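Local coordinates for cellulose 1,4-beta-cellobiosidase (Thermobifida fusca, PDB 4JJJ), which probably hydrolyses cellulose to cellobiose through the family 48 glycoside hydrolase module that this chain represents, one part of a longer cellulase, at residues 449-463 / 521-535. The protein carries 1 engineered substitution. Residues are numbered along the deposited sequence; the frame is centred on the assembly and turned at random.
Sequences IQHTDVDADNGGQNF and ALATAEGLLDALLAH. With ZN (zinc ion), chain X; FE (Fe (III) ion), chain M; ZN (zinc ion), chain S; NA (sodium ion), chain J.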
# COMPACT_ATOMS: atom_id res chain seq x y z
N ILE A 449 15.22 -5.28 -18.20
CA ILE A 449 15.62 -6.43 -19.03
C ILE A 449 17.06 -6.88 -18.74
O ILE A 449 17.31 -8.10 -18.58
CB ILE A 449 15.35 -6.12 -20.53
CG1 ILE A 449 13.83 -6.02 -20.75
CG2 ILE A 449 15.99 -7.21 -21.39
CD1 ILE A 449 13.50 -5.60 -22.17
N GLN A 450 17.95 -5.91 -18.66
CA GLN A 450 19.40 -6.14 -18.45
C GLN A 450 19.70 -6.82 -17.13
O GLN A 450 20.79 -7.33 -16.94
CB GLN A 450 20.08 -4.80 -18.42
CG GLN A 450 20.28 -4.14 -19.74
CD GLN A 450 19.67 -4.86 -20.96
OE1 GLN A 450 18.71 -4.35 -21.58
NE2 GLN A 450 20.32 -5.99 -21.39
N HIS A 451 18.75 -6.77 -16.19
CA HIS A 451 18.88 -7.40 -14.88
C HIS A 451 17.91 -8.53 -14.64
O HIS A 451 17.73 -8.93 -13.50
CB HIS A 451 18.76 -6.29 -13.78
CG HIS A 451 19.86 -5.30 -13.89
ND1 HIS A 451 19.79 -4.18 -14.70
CD2 HIS A 451 21.11 -5.30 -13.37
CE1 HIS A 451 20.95 -3.57 -14.72
NE2 HIS A 451 21.76 -4.22 -13.91
N THR A 452 17.37 -9.07 -15.70
CA THR A 452 16.46 -10.21 -15.65
C THR A 452 17.05 -11.39 -16.39
O THR A 452 17.60 -11.21 -17.50
CB THR A 452 15.10 -9.78 -16.29
OG1 THR A 452 14.51 -8.72 -15.53
CG2 THR A 452 14.12 -10.91 -16.27
N ASP A 453 16.90 -12.59 -15.82
CA ASP A 453 17.37 -13.83 -16.45
C ASP A 453 16.27 -14.81 -16.51
O ASP A 453 15.82 -15.27 -15.48
CB ASP A 453 18.55 -14.42 -15.68
CG ASP A 453 19.14 -15.68 -16.36
OD1 ASP A 453 18.64 -16.16 -17.38
OD2 ASP A 453 20.13 -16.11 -15.70
N VAL A 454 15.73 -15.06 -17.73
CA VAL A 454 14.56 -15.92 -17.83
C VAL A 454 14.96 -17.41 -17.84
O VAL A 454 14.15 -18.24 -17.90
CB VAL A 454 13.64 -15.55 -19.06
CG1 VAL A 454 13.30 -14.08 -19.01
CG2 VAL A 454 14.36 -15.79 -20.40
N ASP A 455 16.25 -17.65 -17.97
CA ASP A 455 16.83 -19.04 -17.93
C ASP A 455 16.20 -19.85 -19.03
O ASP A 455 15.70 -20.96 -18.80
CB ASP A 455 16.63 -19.68 -16.52
CG ASP A 455 17.37 -20.99 -16.36
OD1 ASP A 455 18.47 -21.07 -16.99
OD2 ASP A 455 16.81 -21.91 -15.68
N ALA A 456 16.18 -19.29 -20.26
CA ALA A 456 15.39 -19.87 -21.31
C ALA A 456 15.87 -21.26 -21.71
O ALA A 456 15.02 -22.07 -22.06
CB ALA A 456 15.41 -19.07 -22.55
N ASP A 457 17.17 -21.47 -21.67
CA ASP A 457 17.68 -22.78 -22.17
C ASP A 457 17.25 -23.92 -21.22
O ASP A 457 17.36 -25.09 -21.58
CB ASP A 457 19.21 -22.76 -22.27
CG ASP A 457 19.75 -21.80 -23.33
OD1 ASP A 457 19.07 -21.49 -24.37
OD2 ASP A 457 20.89 -21.29 -23.07
N ASN A 458 16.72 -23.57 -20.05
CA ASN A 458 16.41 -24.52 -19.04
C ASN A 458 14.97 -24.32 -18.54
O ASN A 458 14.70 -24.61 -17.38
CB ASN A 458 17.46 -24.35 -17.94
CG ASN A 458 17.35 -25.38 -16.83
OD1 ASN A 458 17.38 -25.02 -15.62
ND2 ASN A 458 17.25 -26.64 -17.20
N GLY A 459 14.10 -23.81 -19.44
CA GLY A 459 12.63 -23.74 -19.23
C GLY A 459 12.20 -22.85 -18.10
O GLY A 459 11.03 -22.92 -17.64
N GLY A 460 13.10 -21.96 -17.71
CA GLY A 460 12.84 -21.03 -16.58
C GLY A 460 12.98 -21.59 -15.22
O GLY A 460 12.58 -20.93 -14.25
N GLN A 461 13.55 -22.79 -15.09
CA GLN A 461 13.69 -23.35 -13.78
C GLN A 461 14.40 -22.44 -12.80
O GLN A 461 14.01 -22.37 -11.64
CB GLN A 461 14.34 -24.77 -13.82
CG GLN A 461 13.27 -25.80 -14.12
CD GLN A 461 12.27 -25.90 -12.95
OE1 GLN A 461 12.63 -25.68 -11.78
NE2 GLN A 461 10.97 -26.12 -13.27
N ASN A 462 15.49 -21.85 -13.25
CA ASN A 462 16.32 -21.05 -12.34
C ASN A 462 16.29 -19.58 -12.80
O ASN A 462 17.29 -18.87 -12.81
CB ASN A 462 17.76 -21.58 -12.43
CG ASN A 462 17.85 -23.03 -11.96
OD1 ASN A 462 17.21 -23.40 -11.02
ND2 ASN A 462 18.66 -23.79 -12.61
N PHE A 463 15.09 -19.10 -13.22
CA PHE A 463 15.02 -17.71 -13.61
C PHE A 463 15.32 -16.81 -12.42
O PHE A 463 15.20 -17.24 -11.27
CB PHE A 463 13.56 -17.41 -14.08
CG PHE A 463 12.55 -17.17 -12.98
CD1 PHE A 463 12.26 -15.91 -12.53
CD2 PHE A 463 11.92 -18.28 -12.36
CE1 PHE A 463 11.35 -15.76 -11.58
CE2 PHE A 463 10.96 -18.08 -11.37
CZ PHE A 463 10.71 -16.81 -10.98
N ALA A 521 11.57 -6.83 -25.36
CA ALA A 521 10.61 -6.77 -24.24
C ALA A 521 9.65 -7.95 -24.26
O ALA A 521 9.35 -8.60 -23.22
CB ALA A 521 9.85 -5.46 -24.17
N LEU A 522 9.06 -8.23 -25.42
CA LEU A 522 8.10 -9.31 -25.50
C LEU A 522 8.80 -10.65 -25.23
O LEU A 522 8.24 -11.50 -24.52
CB LEU A 522 7.43 -9.41 -26.86
CG LEU A 522 6.30 -10.49 -26.91
CD1 LEU A 522 5.30 -10.46 -25.79
CD2 LEU A 522 5.62 -10.39 -28.27
N ALA A 523 10.02 -10.80 -25.77
CA ALA A 523 10.75 -12.07 -25.53
C ALA A 523 11.04 -12.33 -24.07
O ALA A 523 10.87 -13.44 -23.56
CB ALA A 523 11.99 -12.20 -26.40
N THR A 524 11.39 -11.30 -23.34
CA THR A 524 11.60 -11.41 -21.89
C THR A 524 10.33 -11.79 -21.18
O THR A 524 10.33 -12.68 -20.34
CB THR A 524 12.25 -10.11 -21.33
OG1 THR A 524 13.44 -9.86 -22.09
CG2 THR A 524 12.60 -10.17 -19.86
N ALA A 525 9.24 -11.06 -21.48
CA ALA A 525 7.96 -11.35 -20.89
C ALA A 525 7.56 -12.80 -21.11
O ALA A 525 7.10 -13.48 -20.19
CB ALA A 525 6.91 -10.44 -21.47
N GLU A 526 7.75 -13.27 -22.35
CA GLU A 526 7.30 -14.62 -22.67
C GLU A 526 8.12 -15.62 -21.83
O GLU A 526 7.56 -16.62 -21.35
CB GLU A 526 7.54 -14.94 -24.14
CG GLU A 526 6.64 -14.20 -25.10
CD GLU A 526 5.19 -14.69 -25.21
OE1 GLU A 526 4.62 -15.32 -24.29
OE2 GLU A 526 4.59 -14.44 -26.30
N GLY A 527 9.42 -15.36 -21.65
CA GLY A 527 10.27 -16.22 -20.83
C GLY A 527 9.89 -16.24 -19.36
O GLY A 527 9.91 -17.25 -18.72
N LEU A 528 9.47 -15.06 -18.86
CA LEU A 528 8.91 -14.97 -17.50
C LEU A 528 7.58 -15.74 -17.30
O LEU A 528 7.40 -16.46 -16.32
CB LEU A 528 8.76 -13.52 -17.08
CG LEU A 528 10.08 -12.73 -16.97
CD1 LEU A 528 9.80 -11.30 -16.64
CD2 LEU A 528 11.02 -13.40 -15.95
N LEU A 529 6.68 -15.69 -18.28
CA LEU A 529 5.44 -16.42 -18.16
C LEU A 529 5.72 -17.94 -18.22
O LEU A 529 5.13 -18.70 -17.48
CB LEU A 529 4.51 -16.06 -19.33
CG LEU A 529 3.97 -14.64 -19.39
CD1 LEU A 529 3.07 -14.48 -20.63
CD2 LEU A 529 3.31 -14.26 -18.12
N ASP A 530 6.67 -18.36 -19.04
CA ASP A 530 7.03 -19.77 -19.07
C ASP A 530 7.55 -20.18 -17.70
O ASP A 530 7.29 -21.29 -17.24
CB ASP A 530 8.14 -20.02 -20.08
CG ASP A 530 7.69 -19.98 -21.51
OD1 ASP A 530 6.51 -20.10 -21.74
OD2 ASP A 530 8.57 -19.85 -22.41
N ALA A 531 8.44 -19.34 -17.14
CA ALA A 531 9.03 -19.59 -15.83
C ALA A 531 7.99 -19.76 -14.77
O ALA A 531 8.03 -20.67 -13.96
CB ALA A 531 10.00 -18.46 -15.51
N LEU A 532 6.97 -18.90 -14.75
CA LEU A 532 5.85 -19.01 -13.82
C LEU A 532 5.19 -20.34 -14.01
O LEU A 532 4.86 -21.01 -13.05
CB LEU A 532 4.89 -17.84 -13.91
CG LEU A 532 5.49 -16.46 -13.49
CD1 LEU A 532 4.62 -15.29 -13.86
CD2 LEU A 532 5.71 -16.42 -11.99
N LEU A 533 4.91 -20.74 -15.24
CA LEU A 533 4.19 -22.01 -15.47
C LEU A 533 4.98 -23.21 -14.99
O LEU A 533 4.39 -24.20 -14.54
CB LEU A 533 3.80 -22.10 -16.98
CG LEU A 533 2.59 -21.30 -17.42
CD1 LEU A 533 2.56 -21.49 -18.95
CD2 LEU A 533 1.27 -21.71 -16.76
N ALA A 534 6.28 -23.06 -15.00
CA ALA A 534 7.19 -24.12 -14.57
C ALA A 534 7.20 -24.35 -13.11
O ALA A 534 7.76 -25.38 -12.66
CB ALA A 534 8.60 -23.83 -15.07
N HIS A 535 6.66 -23.41 -12.33
CA HIS A 535 6.60 -23.49 -10.86
C HIS A 535 5.15 -23.64 -10.29
O HIS A 535 4.88 -23.32 -9.14
CB HIS A 535 7.37 -22.32 -10.26
CG HIS A 535 8.82 -22.34 -10.65
ND1 HIS A 535 9.77 -23.06 -9.97
CD2 HIS A 535 9.48 -21.70 -11.63
CE1 HIS A 535 10.93 -22.89 -10.55
NE2 HIS A 535 10.79 -22.03 -11.54
ZN ZN X . 9.76 -24.52 -8.51
FE FE M . 23.93 -3.67 -13.97
ZN ZN S . 2.87 -15.32 -26.34
NA NA J . 6.18 -19.54 -24.04
O HOH W 1 16.09 -10.54 -20.00
O HOH W 2 11.85 -19.11 -19.27
O HOH W 3 9.76 -27.02 -10.90
O HOH W 4 5.40 -17.57 -22.89
O HOH W 5 4.97 -18.46 -26.11
O HOH W 6 7.76 -18.74 -24.77
O HOH W 7 7.45 -21.12 -24.47
O HOH W 8 24.16 -5.60 -14.26
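G460 lies almost directly on A531, their CA atoms 4.1 Å apart, and a CB modelled on G460 would collide with A531 CA. G460 sits in a type I' turn, N458 to Q461, within the loop that leaves helix 435-450 and runs alongside helix 519-533 of the (α/α)6 fold in the same direction. G527, one helical turn before A531, similarly lacks a CB that would strike V454 CG2. On its other branch, V454 CG1 meets L528 CD2 at 3.9 Å, the side chains crossing at about a right angle. F463 puts CG between its backbone N and carbonyl carbon (chi1 80°), which brings CD2 within 3.7 Å of A531 CB. H535, in one of its two conformers, binds a zinc ion through ND1 at 2.1 Å and turns NE2 toward G460 O in a weak hydrogen bond (3.4 Å, 156°). Q461, which belongs with H535 to a zinc site, holds NE2 over one imidazole face, offset toward the rim; NE2 bonds weakly to A534 O (3.4 Å, 130°) and also through a bridging water. An alanine here would probably cost A534 O both links and the imidazole a neighbour over its face. Another water donates to V454 O at 2.8 Å and G527 O at 2.7 Å.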